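Local coordinates for flagellar hook-associated protein 2 (Helicobacter pylori, PDB 6IWY) that caps the distal end of the flagellar filament, promoting flagellin polymerisation at the growing tip and keeping exported subunits from leaking away unpolymerised, at residues Ser154-Gly159 with Asn229-Gly234; His165-Met170 with Glu191-Asn196; Gly128-Ser133 with Ser219-Asp224; Ala185-Met190 with Ile211-Gly216. All coordinates share one frame; numbering follows the deposited sequence.

Overall arrangement
This chain is a piece of the longer FliD polypeptide, and all four contacts lie in one alpha/beta unit of it. From the N terminus, 128-133 comes first and 154-159 second; 219-224 then closes contact 3 and 229-234 closes contact 1, so these two strand pairings cross. Within both lie contacts 2 and 4, which also cross each other: 165-170 waits for 191-196, while 185-190 waits for 211-216. Contacts 1 and 2 share the sheet containing 154-158 and 164-173, and contacts 3 and 4 the sheet containing 219-224 and 209-214. Helix 179-196 packs on both sheets, which also touch each other directly through contacts 1 and 3.

Contact 1 of 4, residues Ser154-Gly159 with Asn229-Gly234; sequences SLNLKG and NIEVKG
N156 and E231 pair across two antiparallel strands and run side by side on the polar face of the sheet, which also carries S154 and K233. Along N156, CB rests on CB of E231 at 3.7 Å. Further out, N156 CG comes within 4.2 Å of E231 OE2, with the amide and carboxylate planes turned 34° apart. At the tip, N156 OD1 lies beside the CD-CE end of K233, 3.6 Å from K233 CE, the two side chains crossing at a slant; bends in the lysine chain at chi2 and chi3 bring CE there. On the same face, the hydroxyl of S154 is hydrogen-bonded to E166 of the adjoining strand. The backbones meet through two pairs of hydrogen bonds, between S154 and K233 and between N156 and E231. N156 N to E231 O is nearly straight (2.7 Å, 175°), as is K233 N to S154 O. On the apolar face L157 CD2 touches I230 CG1 at 3.9 Å, while L155 CD2 approaches V232 CG2 at 4.2 Å. This hydrocarbon layer continues onto L131 and I222 of the facing sheet. The arrangement is that of an amphipathic antiparallel sheet, in which 230-233 pairs with 154-158 on one side and is hydrogen-bonded through I230 and V232 to T247 and T245.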
loop_
_atom_site.group_PDB
_atom_site.type_symbol
_atom_site.label_atom_id
_atom_site.label_comp_id
_atom_site.label_asym_id
_atom_site.label_seq_id
_atom_site.Cartn_x
_atom_site.Cartn_y
_atom_site.Cartn_z
ATOM N N SER A 154 14.279 -5.320 -15.385
ATOM C CA SER A 154 13.984 -6.412 -14.447
ATOM C C SER A 154 13.281 -5.886 -13.209
ATOM O O SER A 154 13.489 -4.755 -12.811
ATOM C CB SER A 154 15.241 -7.154 -14.031
ATOM O OG SER A 154 15.932 -6.447 -13.037
ATOM N N LEU A 155 12.435 -6.739 -12.646
ATOM C CA LEU A 155 11.638 -6.448 -11.465
ATOM C C LEU A 155 12.331 -7.071 -10.265
ATOM O O LEU A 155 12.527 -8.306 -10.231
ATOM C CB LEU A 155 10.263 -7.118 -11.580
ATOM C CG LEU A 155 9.111 -6.311 -12.120
ATOM C CD1 LEU A 155 7.967 -7.224 -12.364
ATOM C CD2 LEU A 155 8.764 -5.262 -11.055
ATOM N N ASN A 156 12.663 -6.244 -9.279
ATOM C CA ASN A 156 13.210 -6.716 -8.019
ATOM C C ASN A 156 12.154 -6.666 -6.931
ATOM O O ASN A 156 11.725 -5.581 -6.526
ATOM C CB ASN A 156 14.370 -5.863 -7.598
ATOM C CG ASN A 156 15.589 -6.653 -7.394
ATOM O OD1 ASN A 156 16.301 -6.966 -8.376
ATOM N ND2 ASN A 156 15.874 -7.010 -6.145
ATOM N N LEU A 157 11.743 -7.853 -6.476
ATOM C CA LEU A 157 10.712 -8.024 -5.479
ATOM C C LEU A 157 11.218 -8.967 -4.423
ATOM O O LEU A 157 12.162 -9.742 -4.678
ATOM C CB LEU A 157 9.484 -8.645 -6.112
ATOM C CG LEU A 157 8.733 -7.766 -7.101
ATOM C CD1 LEU A 157 8.102 -8.611 -8.224
ATOM C CD2 LEU A 157 7.677 -7.036 -6.347
ATOM N N LYS A 158 10.564 -8.916 -3.255
ATOM C CA LYS A 158 10.824 -9.838 -2.167
ATOM C C LYS A 158 10.115 -11.156 -2.438
ATOM O O LYS A 158 8.938 -11.174 -2.708
ATOM C CB LYS A 158 10.327 -9.262 -0.844
ATOM C CG LYS A 158 10.864 -10.000 0.340
ATOM C CD LYS A 158 10.492 -9.350 1.662
ATOM C CE LYS A 158 9.060 -9.665 2.112
ATOM N NZ LYS A 158 9.025 -9.793 3.599
ATOM N N GLY A 159 10.834 -12.260 -2.352
ATOM C CA GLY A 159 10.276 -13.580 -2.664
ATOM C C GLY A 159 9.670 -14.340 -1.492
ATOM O O GLY A 159 9.754 -13.949 -0.341
ATOM N N ASN A 229 10.322 -4.222 -0.463
ATOM C CA ASN A 229 10.950 -3.430 -1.495
ATOM C C ASN A 229 10.515 -3.866 -2.876
ATOM O O ASN A 229 10.378 -5.053 -3.133
ATOM C CB ASN A 229 12.448 -3.560 -1.380
ATOM C CG ASN A 229 12.997 -2.890 -0.139
ATOM O OD1 ASN A 229 12.267 -2.288 0.639
ATOM N ND2 ASN A 229 14.294 -2.986 0.050
ATOM N N ILE A 230 10.230 -2.886 -3.725
ATOM C CA ILE A 230 10.034 -3.084 -5.152
ATOM C C ILE A 230 11.006 -2.161 -5.933
ATOM O O ILE A 230 11.137 -0.972 -5.592
ATOM C CB ILE A 230 8.615 -2.709 -5.592
ATOM C CG1 ILE A 230 7.558 -3.500 -4.828
ATOM C CG2 ILE A 230 8.425 -2.971 -7.120
ATOM C CD1 ILE A 230 6.144 -2.939 -5.099
ATOM N N GLU A 231 11.669 -2.721 -6.954
ATOM C CA GLU A 231 12.546 -1.981 -7.861
ATOM C C GLU A 231 12.326 -2.404 -9.300
ATOM O O GLU A 231 12.164 -3.581 -9.586
ATOM C CB GLU A 231 14.014 -2.217 -7.547
ATOM C CG GLU A 231 14.382 -2.012 -6.092
ATOM C CD GLU A 231 15.900 -2.190 -5.788
ATOM O OE1 GLU A 231 16.313 -1.851 -4.635
ATOM O OE2 GLU A 231 16.661 -2.681 -6.679
ATOM N N VAL A 232 12.328 -1.429 -10.200
ATOM C CA VAL A 232 12.319 -1.680 -11.621
ATOM C C VAL A 232 13.662 -1.201 -12.111
ATOM O O VAL A 232 13.941 -0.018 -12.108
ATOM C CB VAL A 232 11.207 -0.897 -12.308
ATOM C CG1 VAL A 232 11.189 -1.152 -13.840
ATOM C CG2 VAL A 232 9.874 -1.225 -11.645
ATOM N N LYS A 233 14.502 -2.139 -12.506
ATOM C CA LYS A 233 15.878 -1.862 -12.862
ATOM C C LYS A 233 16.141 -2.169 -14.320
ATOM O O LYS A 233 15.407 -2.892 -14.958
ATOM C CB LYS A 233 16.799 -2.731 -12.006
ATOM C CG LYS A 233 17.020 -2.182 -10.612
ATOM C CD LYS A 233 17.187 -3.295 -9.563
ATOM C CE LYS A 233 18.233 -4.384 -9.936
ATOM N NZ LYS A 233 19.640 -3.845 -10.030
ATOM N N GLY A 234 17.228 -1.616 -14.829
ATOM C CA GLY A 234 17.609 -1.842 -16.187
ATOM C C GLY A 234 17.764 -0.571 -16.998
ATOM O O GLY A 234 17.192 0.473 -16.685
#

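Contact 2 of 4, residues His165-Met170 with Glu191-Asn196; sequences HEVPIM and EQALEN
The methyl group of A193 meets V167, the branched side chain that strand 165-168 sends toward the helix. V167 uses both branches. Its CG1 lies 3.4 Å from A193 CB, and its CG2 packs against L194 CD2 at 3.9 Å. The division of labour follows from the first torsion of V167, which sets CG1 opposite the backbone N (chi1 180°) and swings CG2 beside that N, so that consecutive residues of the helix are each met by one methyl. V167 and L194 cross at about a right angle. A193 CB has two further neighbours on the strand side: the carbonyl oxygen of P168, 3.8 Å away, and, more loosely, I169 CG1 at 4.5 Å. The contact is therefore almost wholly apolar. The small A193 methyl is consistent with the 8.5 Å approach of the axes of the strand and helix segments, whose directions lie 129° apart.

One layer further out, V167 is fixed in the sheet by backbone hydrogen bonds with L155, and I169 likewise by a bond with V153. F200, in the loop beyond the helix, packs against both V167 and L194. L194 also touches I209 and I211 of strand 209-214, as well as I204 of helix 201-205. The C-terminal part of helix 179-196 thus lies between strand 164-173 on one flank and strand 209-214 on another, with helix 201-205 and F200 beside it.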
loop_
_atom_site.group_PDB
_atom_site.type_symbol
_atom_site.label_atom_id
_atom_site.label_comp_id
_atom_site.label_asym_id
_atom_site.label_seq_id
_atom_site.Cartn_x
_atom_site.Cartn_y
_atom_site.Cartn_z
ATOM N N HIS A 165 14.837 -10.902 -5.076
ATOM C CA HIS A 165 15.235 -11.618 -6.322
ATOM C C HIS A 165 14.852 -10.807 -7.541
ATOM O O HIS A 165 13.939 -10.019 -7.502
ATOM C CB HIS A 165 14.539 -12.963 -6.436
ATOM C CG HIS A 165 14.895 -13.908 -5.342
ATOM N ND1 HIS A 165 15.998 -14.730 -5.402
ATOM C CD2 HIS A 165 14.307 -14.143 -4.148
ATOM C CE1 HIS A 165 16.076 -15.432 -4.288
ATOM N NE2 HIS A 165 15.056 -15.101 -3.512
ATOM N N GLU A 166 15.537 -11.069 -8.631
ATOM C CA GLU A 166 15.434 -10.295 -9.843
ATOM C C GLU A 166 14.669 -11.133 -10.870
ATOM O O GLU A 166 14.991 -12.284 -11.103
ATOM C CB GLU A 166 16.848 -9.979 -10.320
ATOM C CG GLU A 166 16.992 -8.585 -10.911
ATOM C CD GLU A 166 18.447 -8.049 -10.983
ATOM O OE1 GLU A 166 19.385 -8.657 -10.379
ATOM O OE2 GLU A 166 18.633 -6.999 -11.670
ATOM N N VAL A 167 13.609 -10.582 -11.432
ATOM C CA VAL A 167 12.841 -11.275 -12.463
ATOM C C VAL A 167 13.042 -10.517 -13.771
ATOM O O VAL A 167 12.557 -9.385 -13.921
ATOM C CB VAL A 167 11.354 -11.259 -12.125
ATOM C CG1 VAL A 167 10.570 -11.970 -13.207
ATOM C CG2 VAL A 167 11.108 -11.859 -10.722
ATOM N N PRO A 168 13.790 -11.102 -14.710
ATOM C CA PRO A 168 13.983 -10.446 -15.996
ATOM C C PRO A 168 12.659 -10.243 -16.648
ATOM O O PRO A 168 11.823 -11.071 -16.479
ATOM C CB PRO A 168 14.791 -11.478 -16.788
ATOM C CG PRO A 168 15.525 -12.273 -15.767
ATOM C CD PRO A 168 14.644 -12.293 -14.553
ATOM N N ILE A 169 12.440 -9.148 -17.352
ATOM C CA ILE A 169 11.225 -9.006 -18.147
ATOM C C ILE A 169 11.584 -8.855 -19.618
ATOM O O ILE A 169 12.165 -7.851 -20.015
ATOM C CB ILE A 169 10.342 -7.817 -17.669
ATOM C CG1 ILE A 169 9.463 -8.250 -16.470
ATOM C CG2 ILE A 169 9.406 -7.324 -18.792
ATOM C CD1 ILE A 169 10.137 -8.220 -15.098
ATOM N N MET A 170 11.231 -9.863 -20.413
ATOM C CA MET A 170 11.534 -9.896 -21.851
ATOM C C MET A 170 10.279 -9.717 -22.684
ATOM O O MET A 170 9.219 -10.287 -22.365
ATOM C CB MET A 170 12.161 -11.220 -22.246
ATOM C CG MET A 170 13.357 -11.612 -21.391
ATOM S SD MET A 170 14.648 -10.332 -21.343
ATOM C CE MET A 170 15.961 -11.357 -20.666
ATOM N N GLU A 191 3.441 -10.373 -15.514
ATOM C CA GLU A 191 2.657 -11.420 -14.893
ATOM C C GLU A 191 3.188 -12.785 -15.300
ATOM O O GLU A 191 3.285 -13.662 -14.463
ATOM C CB GLU A 191 1.167 -11.254 -15.230
ATOM C CG GLU A 191 0.497 -10.119 -14.452
ATOM C CD GLU A 191 -1.031 -10.009 -14.646
ATOM O OE1 GLU A 191 -1.561 -10.590 -15.612
ATOM O OE2 GLU A 191 -1.698 -9.318 -13.829
ATOM N N GLN A 192 3.530 -12.975 -16.577
ATOM C CA GLN A 192 4.041 -14.274 -17.052
ATOM C C GLN A 192 5.366 -14.595 -16.394
ATOM O O GLN A 192 5.617 -15.719 -16.018
ATOM C CB GLN A 192 4.191 -14.298 -18.575
ATOM C CG GLN A 192 2.895 -14.566 -19.319
ATOM C CD GLN A 192 3.077 -14.744 -20.834
ATOM O OE1 GLN A 192 4.093 -15.266 -21.292
ATOM N NE2 GLN A 192 2.076 -14.329 -21.610
ATOM N N ALA A 193 6.204 -13.591 -16.231
ATOM C CA ALA A 193 7.506 -13.802 -15.633
ATOM C C ALA A 193 7.319 -14.259 -14.186
ATOM O O ALA A 193 7.858 -15.282 -13.755
ATOM C CB ALA A 193 8.351 -12.529 -15.699
ATOM N N LEU A 194 6.524 -13.503 -13.445
ATOM C CA LEU A 194 6.303 -13.824 -12.061
ATOM C C LEU A 194 5.665 -15.203 -11.888
ATOM O O LEU A 194 6.031 -15.942 -10.982
ATOM C CB LEU A 194 5.511 -12.706 -11.394
ATOM C CG LEU A 194 6.380 -11.490 -11.071
ATOM C CD1 LEU A 194 5.563 -10.275 -10.636
ATOM C CD2 LEU A 194 7.317 -11.862 -10.007
ATOM N N GLU A 195 4.765 -15.580 -12.782
ATOM C CA GLU A 195 4.120 -16.887 -12.681
ATOM C C GLU A 195 5.088 -18.001 -13.043
ATOM O O GLU A 195 4.914 -19.141 -12.623
ATOM C CB GLU A 195 2.895 -16.953 -13.585
ATOM C CG GLU A 195 1.751 -16.088 -13.119
ATOM C CD GLU A 195 0.671 -15.841 -14.190
ATOM O OE1 GLU A 195 0.859 -16.265 -15.355
ATOM O OE2 GLU A 195 -0.378 -15.213 -13.858
ATOM N N ASN A 196 6.115 -17.677 -13.819
ATOM C CA ASN A 196 7.061 -18.676 -14.269
ATOM C C ASN A 196 8.271 -18.849 -13.365
ATOM O O ASN A 196 9.089 -19.742 -13.608
ATOM C CB ASN A 196 7.517 -18.346 -15.692
ATOM C CG ASN A 196 6.485 -18.751 -16.737
ATOM O OD1 ASN A 196 5.902 -19.847 -16.660
ATOM N ND2 ASN A 196 6.248 -17.876 -17.714
#

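Contact 3 of 4, residues Gly128-Ser133 with Ser219-Asp224; sequences GSHLQS and SLIIND
S129 and D224 open a regular antiparallel pairing that runs to the other end, where S133 and S219 meet. Of the backbone hydrogen bonds, two link S129 with D224 and two link L131 with I222, and S133 N adds a last one to L220 O at 2.9 Å (167°).

Side chains supply three more hydrogen bonds to the ladder. N223 ND2 reaches S129 O at 2.8 Å, coming from above the carbonyl plane, 41° out of it, whereas D224 N approaches the same oxygen from the opposite face. The extended first torsion of N223, with CG trans to the backbone N (170°), carries the amide across toward the S129 carbonyl, and ND2 is also bonded to F127 O. At the far end S219 OG donates to S133 O over 2.6 Å, lying in its carbonyl plane, and S133 OG accepts from L220 N at 3.2 Å, so two side-chain bonds reinforce this end of the ladder.

Van der Waals contact between side chains is sparse: I221 CD1 lies 4.1 Å from H130 ND1, the two side chains crossing at a slant. The imidazole is held from outside by D71, and its ring meets that of Y66. Other polar ends have partners outside the two strands, the carboxylate of D224 in R226, the hydroxyl of S129 in G228 and the amide oxygen of Q132 in Y66.

Within this largely buried pairing the S129 carbonyl is gripped by two donors, and side-chain bonds at both ends extend the backbone ladder, which should hold the register firmly.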
loop_
_atom_site.group_PDB
_atom_site.type_symbol
_atom_site.label_atom_id
_atom_site.label_comp_id
_atom_site.label_asym_id
_atom_site.label_seq_id
_atom_site.Cartn_x
_atom_site.Cartn_y
_atom_site.Cartn_z
ATOM N N GLY A 128 0.443 -1.843 1.539
ATOM C CA GLY A 128 1.856 -2.184 1.453
ATOM C C GLY A 128 2.601 -1.231 0.533
ATOM O O GLY A 128 2.374 -0.032 0.582
ATOM N N SER A 129 3.440 -1.781 -0.332
ATOM C CA SER A 129 4.230 -1.022 -1.254
ATOM C C SER A 129 3.778 -1.106 -2.716
ATOM O O SER A 129 3.102 -2.031 -3.148
ATOM C CB SER A 129 5.651 -1.547 -1.166
ATOM O OG SER A 129 5.649 -2.948 -1.016
ATOM N N HIS A 130 4.191 -0.126 -3.502
ATOM C CA HIS A 130 3.754 -0.050 -4.881
ATOM C C HIS A 130 4.717 0.820 -5.705
ATOM O O HIS A 130 5.321 1.716 -5.162
ATOM C CB HIS A 130 2.366 0.550 -4.930
ATOM C CG HIS A 130 2.340 1.991 -4.541
ATOM N ND1 HIS A 130 2.615 3.010 -5.438
ATOM C CD2 HIS A 130 2.115 2.586 -3.345
ATOM C CE1 HIS A 130 2.517 4.171 -4.812
ATOM N NE2 HIS A 130 2.220 3.940 -3.542
ATOM N N LEU A 131 4.846 0.514 -6.996
ATOM C CA LEU A 131 5.471 1.404 -7.951
ATOM C C LEU A 131 4.490 1.655 -9.080
ATOM O O LEU A 131 3.791 0.754 -9.502
ATOM C CB LEU A 131 6.743 0.806 -8.537
ATOM C CG LEU A 131 8.084 1.069 -7.880
ATOM C CD1 LEU A 131 9.188 0.448 -8.755
ATOM C CD2 LEU A 131 8.330 2.564 -7.666
ATOM N N GLN A 132 4.492 2.870 -9.607
ATOM C CA GLN A 132 3.487 3.300 -10.572
ATOM C C GLN A 132 4.130 3.889 -11.813
ATOM O O GLN A 132 5.065 4.682 -11.719
ATOM C CB GLN A 132 2.577 4.364 -9.959
ATOM C CG GLN A 132 1.256 4.447 -10.666
ATOM C CD GLN A 132 0.512 5.716 -10.337
ATOM O OE1 GLN A 132 -0.347 5.724 -9.437
ATOM N NE2 GLN A 132 0.849 6.815 -11.042
ATOM N N SER A 133 3.579 3.532 -12.966
ATOM C CA SER A 133 4.094 3.967 -14.228
ATOM C C SER A 133 3.069 4.782 -14.954
ATOM O O SER A 133 1.872 4.679 -14.675
ATOM C CB SER A 133 4.431 2.775 -15.100
ATOM O OG SER A 133 3.308 2.370 -15.852
ATOM N N SER A 219 -1.622 3.553 -17.178
ATOM C CA SER A 219 -0.738 3.343 -16.051
ATOM C C SER A 219 -0.804 1.931 -15.545
ATOM O O SER A 219 -1.850 1.291 -15.572
ATOM C CB SER A 219 -1.111 4.283 -14.907
ATOM O OG SER A 219 -0.572 5.568 -15.138
ATOM N N LEU A 220 0.343 1.478 -15.079
ATOM C CA LEU A 220 0.497 0.202 -14.462
ATOM C C LEU A 220 0.852 0.488 -13.032
ATOM O O LEU A 220 1.486 1.504 -12.737
ATOM C CB LEU A 220 1.658 -0.567 -15.106
ATOM C CG LEU A 220 1.312 -1.804 -15.924
ATOM C CD1 LEU A 220 0.432 -1.448 -17.103
ATOM C CD2 LEU A 220 2.585 -2.484 -16.404
ATOM N N ILE A 221 0.468 -0.409 -12.141
ATOM C CA ILE A 221 0.860 -0.298 -10.748
ATOM C C ILE A 221 1.236 -1.679 -10.232
ATOM O O ILE A 221 0.444 -2.612 -10.300
ATOM C CB ILE A 221 -0.268 0.369 -9.909
ATOM C CG1 ILE A 221 0.212 0.606 -8.468
ATOM C CG2 ILE A 221 -1.496 -0.486 -9.925
ATOM C CD1 ILE A 221 -0.491 1.690 -7.740
ATOM N N ILE A 222 2.469 -1.840 -9.785
ATOM C CA ILE A 222 2.895 -3.089 -9.122
ATOM C C ILE A 222 2.579 -2.847 -7.643
ATOM O O ILE A 222 2.889 -1.785 -7.118
ATOM C CB ILE A 222 4.417 -3.363 -9.342
ATOM C CG1 ILE A 222 4.775 -3.169 -10.824
ATOM C CG2 ILE A 222 4.808 -4.798 -8.926
ATOM C CD1 ILE A 222 6.291 -3.220 -11.166
ATOM N N ASN A 223 1.890 -3.773 -6.999
ATOM C CA ASN A 223 1.600 -3.664 -5.563
ATOM C C ASN A 223 2.001 -4.953 -4.917
ATOM O O ASN A 223 1.779 -6.027 -5.490
ATOM C CB ASN A 223 0.119 -3.387 -5.289
ATOM C CG ASN A 223 -0.259 -3.508 -3.796
ATOM O OD1 ASN A 223 -1.221 -4.174 -3.468
ATOM N ND2 ASN A 223 0.488 -2.865 -2.907
ATOM N N ASP A 224 2.657 -4.819 -3.762
ATOM C CA ASP A 224 2.991 -5.930 -2.880
ATOM C C ASP A 224 2.348 -5.681 -1.509
ATOM O O ASP A 224 2.764 -4.775 -0.790
ATOM C CB ASP A 224 4.498 -6.045 -2.728
ATOM C CG ASP A 224 4.912 -7.234 -1.840
ATOM O OD1 ASP A 224 4.075 -8.141 -1.550
ATOM O OD2 ASP A 224 6.105 -7.261 -1.432
#

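Contact 4 of 4, residues Ala185-Met190 with Ile211-Gly216; sequences AIQKAM and IDTLHG
I211, the first residue of the strand segment, meets the helix with both its side chain and its backbone. Its CD1 rests on M190 CB at 3.8 Å, while CG2 lies 4.1 Å from Q187 CG as the two side chains slide past each other in opposite directions. Its carbonyl oxygen takes a hydrogen bond from Q187 NE2 over 2.7 Å, with an N-H...O angle of 159°. This oxygen lies close to the plane of the glutamine amide, although the donor itself is tilted 23° from the carbonyl plane of I211. Q187 can reach this far because its chain is stretched out from the helix, CG standing opposite the backbone N (chi1 -178°) and the following bond also extended.

D212 turns its side chain away from the helix. There its carboxylate forms a salt bridge with R124 and a hydrogen bond with Y126, and its backbone pairs with I221 of the neighbouring strand.

At T213 the methyl CG2 lies obliquely over one face of the Q187 amide, 3.3 Å from NE2 and 3.5 Å from OE1, the two side chains crossing at about a right angle. The contact ends here.

Q187 thus probably satisfies a carbonyl, that of I211, which faces away from strand 219-224. I211 and M190 pack beside the bond, M190 continuing inward to I169 and L240. One directed bond together with hydrocarbon packing probably helps set the helix against this strand.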
loop_
_atom_site.group_PDB
_atom_site.type_symbol
_atom_site.label_atom_id
_atom_site.label_comp_id
_atom_site.label_asym_id
_atom_site.label_seq_id
_atom_site.Cartn_x
_atom_site.Cartn_y
_atom_site.Cartn_z
ATOM N N ALA A 185 0.150 -5.465 -22.649
ATOM C CA ALA A 185 1.244 -6.355 -23.045
ATOM C C ALA A 185 2.315 -6.430 -21.970
ATOM O O ALA A 185 2.752 -7.509 -21.590
ATOM C CB ALA A 185 1.846 -5.906 -24.341
ATOM N N ILE A 186 2.716 -5.278 -21.459
ATOM C CA ILE A 186 3.712 -5.236 -20.395
ATOM C C ILE A 186 3.205 -5.983 -19.181
ATOM O O ILE A 186 3.916 -6.848 -18.621
ATOM C CB ILE A 186 4.014 -3.832 -20.000
ATOM C CG1 ILE A 186 4.767 -3.134 -21.119
ATOM C CG2 ILE A 186 4.824 -3.821 -18.735
ATOM C CD1 ILE A 186 4.652 -1.652 -21.069
ATOM N N GLN A 187 1.975 -5.656 -18.781
ATOM C CA GLN A 187 1.313 -6.361 -17.697
ATOM C C GLN A 187 1.396 -7.885 -17.863
ATOM O O GLN A 187 1.741 -8.594 -16.928
ATOM C CB GLN A 187 -0.138 -5.943 -17.609
ATOM C CG GLN A 187 -0.912 -6.597 -16.480
ATOM C CD GLN A 187 -2.388 -6.210 -16.511
ATOM O OE1 GLN A 187 -3.055 -6.345 -17.545
ATOM N NE2 GLN A 187 -2.899 -5.716 -15.390
ATOM N N LYS A 188 1.084 -8.370 -19.060
ATOM C CA LYS A 188 1.140 -9.799 -19.349
ATOM C C LYS A 188 2.572 -10.264 -19.168
ATOM O O LYS A 188 2.836 -11.270 -18.499
ATOM C CB LYS A 188 0.664 -10.121 -20.778
ATOM N N ALA A 189 3.503 -9.532 -19.767
ATOM C CA ALA A 189 4.891 -9.967 -19.733
ATOM C C ALA A 189 5.291 -10.140 -18.282
ATOM O O ALA A 189 5.826 -11.178 -17.939
ATOM C CB ALA A 189 5.808 -8.998 -20.449
ATOM N N MET A 190 4.999 -9.137 -17.441
ATOM C CA MET A 190 5.416 -9.127 -16.015
ATOM C C MET A 190 4.722 -10.216 -15.224
ATOM O O MET A 190 5.317 -10.901 -14.378
ATOM C CB MET A 190 5.074 -7.784 -15.359
ATOM C CG MET A 190 5.872 -6.599 -15.891
ATOM S SD MET A 190 5.582 -5.044 -15.008
ATOM C CE MET A 190 6.744 -3.960 -15.858
ATOM N N ILE A 211 -0.132 -6.776 -10.484
ATOM C CA ILE A 211 0.159 -5.703 -11.403
ATOM C C ILE A 211 -1.143 -5.326 -12.105
ATOM O O ILE A 211 -1.581 -6.014 -13.010
ATOM C CB ILE A 211 1.165 -6.181 -12.437
ATOM C CG1 ILE A 211 2.501 -6.498 -11.770
ATOM C CG2 ILE A 211 1.406 -5.126 -13.482
ATOM C CD1 ILE A 211 3.051 -7.779 -12.184
ATOM N N ASP A 212 -1.752 -4.235 -11.675
ATOM C CA ASP A 212 -3.001 -3.731 -12.247
ATOM C C ASP A 212 -2.750 -2.627 -13.279
ATOM O O ASP A 212 -1.743 -1.934 -13.226
ATOM C CB ASP A 212 -3.893 -3.116 -11.149
ATOM C CG ASP A 212 -4.431 -4.135 -10.145
ATOM O OD1 ASP A 212 -4.461 -5.339 -10.449
ATOM O OD2 ASP A 212 -4.836 -3.706 -9.035
ATOM N N THR A 213 -3.698 -2.456 -14.195
ATOM C CA THR A 213 -3.737 -1.275 -15.043
ATOM C C THR A 213 -4.717 -0.256 -14.460
ATOM O O THR A 213 -5.707 -0.607 -13.821
ATOM C CB THR A 213 -4.153 -1.600 -16.472
ATOM O OG1 THR A 213 -5.571 -1.768 -16.529
ATOM C CG2 THR A 213 -3.467 -2.874 -16.949
ATOM N N LEU A 214 -4.439 1.010 -14.728
ATOM C CA LEU A 214 -5.155 2.108 -14.104
ATOM C C LEU A 214 -5.149 3.338 -15.028
ATOM O O LEU A 214 -4.517 3.318 -16.080
ATOM C CB LEU A 214 -4.527 2.333 -12.727
ATOM C CG LEU A 214 -4.154 3.681 -12.127
ATOM C CD1 LEU A 214 -5.338 4.494 -11.529
ATOM C CD2 LEU A 214 -3.129 3.330 -11.050
ATOM N N HIS A 215 -5.889 4.376 -14.655
ATOM C CA HIS A 215 -6.070 5.577 -15.490
ATOM C C HIS A 215 -6.421 5.209 -16.927
ATOM O O HIS A 215 -5.811 5.674 -17.870
ATOM C CB HIS A 215 -4.850 6.498 -15.443
ATOM C CG HIS A 215 -4.677 7.210 -14.136
ATOM N ND1 HIS A 215 -3.496 7.187 -13.426
ATOM C CD2 HIS A 215 -5.536 7.973 -13.413
ATOM C CE1 HIS A 215 -3.631 7.910 -12.326
ATOM N NE2 HIS A 215 -4.863 8.394 -12.291
ATOM N N GLY A 216 -7.412 4.342 -17.063
ATOM C CA GLY A 216 -7.944 3.957 -18.358
ATOM C C GLY A 216 -6.968 3.265 -19.286
ATOM O O GLY A 216 -7.157 3.293 -20.499
#